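ATP-dependent DNA helicase RecQ (Porphyromonas gingivalis, PDB 3IUO) probably couples ATP hydrolysis to unwinding of duplex DNA in the 3'-5' direction, this chain being its C-terminal, all-helical piece with a helix-turn-helix domain. Local coordinates at residues 51-54 with 55-59. Numbering follows the deposited sequence.
Sequences SEVE and TIVYS
Tyr58 lies back along its helix over Glu54, one turn earlier. With CG beside the backbone N and anti to the carbonyl carbon (chi1 -61°), the ring brings one face over Glu54 O, which sits 3.1 Å above the ring plane, toward the rim. The same oxygen accepts Tyr58 N at 2.8 Å, the last of four successive i to i+4 bonds that begin with Thr55 N to Ser51 O, while Glu54 CB comes 4.0 Å from Tyr58 CZ. A long aromatic and a flexible acid suit this flank because both have polar ends to send onward: the Glu54 carboxylate to a salt bridge with Arg110, Tyr58 OH to a hydrogen bond with Arg113.

The closely packed side is the buried face, set against other helices. Val53 and Val57, beta-branched and compact, only brush each other, Val53 CG1 and Val57 CG2 coming to 4.4 Å. Ile56 CG1 lies alongside Glu52 O, the acceptor of Ile56 N, at 3.3 Å. Thr55 marks the watery side: its OG1 meets two waters, each at 2.8 Å, one of which also donates to Ser51 O, the other only weakly to Glu52 OE1. A short hydroxyl thus reaches the Ser51 carbonyl through a bridging water. Beyond, Ser59 OG turns back to donate to Ile56 O at 2.7 Å.

This is the second half of helix 46-58, within the helix-turn-helix family region. Ile56 leans on Val26 of helix 15-30, Val53 and Val57 pack on Ile114 of helix 106-121, and Val57 and Tyr58 also touch Thr89 and Thr90, respectively, of the second subunit.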
loop_
_atom_site.group_PDB
_atom_site.type_symbol
_atom_site.label_atom_id
_atom_site.label_comp_id
_atom_site.label_asym_id
_atom_site.label_seq_id
_atom_site.Cartn_x
_atom_site.Cartn_y
_atom_site.Cartn_z
ATOM N N SER B 51 -7.995 -12.456 -3.249
ATOM C CA SER B 51 -7.953 -11.346 -4.202
ATOM C C SER B 51 -9.299 -10.640 -4.308
ATOM O O SER B 51 -9.356 -9.417 -4.378
ATOM C CB SER B 51 -7.464 -11.805 -5.551
ATOM O OG SER B 51 -6.121 -12.244 -5.464
ATOM N N GLU B 52 -10.381 -11.413 -4.315
ATOM C CA GLU B 52 -11.718 -10.799 -4.350
ATOM C C GLU B 52 -12.050 -10.023 -3.076
ATOM O O GLU B 52 -12.600 -8.917 -3.140
ATOM C CB GLU B 52 -12.799 -11.854 -4.566
ATOM C CG GLU B 52 -12.631 -12.654 -5.844
ATOM C CD GLU B 52 -12.893 -11.863 -7.116
ATOM O OE1 GLU B 52 -13.510 -10.780 -7.054
ATOM O OE2 GLU B 52 -12.506 -12.355 -8.200
ATOM N N VAL B 53 -11.686 -10.579 -1.927
ATOM C CA VAL B 53 -11.922 -9.891 -0.631
ATOM C C VAL B 53 -11.067 -8.602 -0.587
ATOM O O VAL B 53 -11.533 -7.569 -0.136
ATOM C CB VAL B 53 -11.617 -10.819 0.545
ATOM C CG1 VAL B 53 -11.669 -10.049 1.847
ATOM C CG2 VAL B 53 -12.597 -11.990 0.552
ATOM N N GLU B 54 -9.829 -8.644 -1.099
ATOM C CA GLU B 54 -9.042 -7.420 -1.202
ATOM C C GLU B 54 -9.726 -6.330 -2.063
ATOM O O GLU B 54 -9.819 -5.168 -1.663
ATOM C CB GLU B 54 -7.638 -7.721 -1.733
ATOM C CG GLU B 54 -6.822 -8.481 -0.692
ATOM C CD GLU B 54 -5.586 -9.230 -1.234
ATOM O OE1 GLU B 54 -5.404 -9.383 -2.460
ATOM O OE2 GLU B 54 -4.799 -9.717 -0.406
ATOM N N THR B 55 -10.215 -6.725 -3.236
ATOM C CA THR B 55 -10.949 -5.811 -4.113
ATOM C C THR B 55 -12.126 -5.150 -3.356
ATOM O O THR B 55 -12.314 -3.901 -3.388
ATOM C CB THR B 55 -11.412 -6.563 -5.355
ATOM O OG1 THR B 55 -10.259 -6.974 -6.118
ATOM C CG2 THR B 55 -12.290 -5.668 -6.200
ATOM N N ILE B 56 -12.867 -5.981 -2.634
ATOM C CA ILE B 56 -13.991 -5.499 -1.815
ATOM C C ILE B 56 -13.530 -4.463 -0.775
ATOM O O ILE B 56 -14.120 -3.383 -0.620
ATOM C CB ILE B 56 -14.682 -6.696 -1.129
ATOM C CG1 ILE B 56 -15.453 -7.494 -2.171
ATOM C CG2 ILE B 56 -15.618 -6.248 0.041
ATOM C CD1 ILE B 56 -15.807 -8.913 -1.677
ATOM N N VAL B 57 -12.468 -4.800 -0.058
ATOM C CA VAL B 57 -11.957 -3.904 0.984
ATOM C C VAL B 57 -11.423 -2.602 0.360
ATOM O O VAL B 57 -11.687 -1.501 0.881
ATOM C CB VAL B 57 -10.880 -4.627 1.770
ATOM C CG1 VAL B 57 -10.094 -3.644 2.688
ATOM C CG2 VAL B 57 -11.527 -5.710 2.597
ATOM N N TYR B 58 -10.708 -2.705 -0.775
ATOM C CA TYR B 58 -10.231 -1.480 -1.409
ATOM C C TYR B 58 -11.352 -0.543 -1.815
ATOM O O TYR B 58 -11.156 0.661 -1.859
ATOM C CB TYR B 58 -9.392 -1.796 -2.651
ATOM C CG TYR B 58 -8.134 -2.617 -2.429
ATOM C CD1 TYR B 58 -7.546 -2.760 -1.150
ATOM C CD2 TYR B 58 -7.555 -3.293 -3.498
ATOM C CE1 TYR B 58 -6.376 -3.536 -0.971
ATOM C CE2 TYR B 58 -6.400 -4.073 -3.332
ATOM C CZ TYR B 58 -5.829 -4.190 -2.062
ATOM O OH TYR B 58 -4.697 -4.945 -1.955
ATOM N N SER B 59 -12.521 -1.107 -2.145
ATOM C CA SER B 59 -13.689 -0.332 -2.562
ATOM C C SER B 59 -14.405 0.398 -1.416
ATOM O O SER B 59 -15.276 1.253 -1.658
ATOM C CB SER B 59 -14.653 -1.219 -3.334
ATOM O OG SER B 59 -15.515 -1.903 -2.434
HETATM O O HOH W 1 -7.558 -7.565 -5.905
HETATM O O HOH W 2 -10.854 -9.049 -7.829
#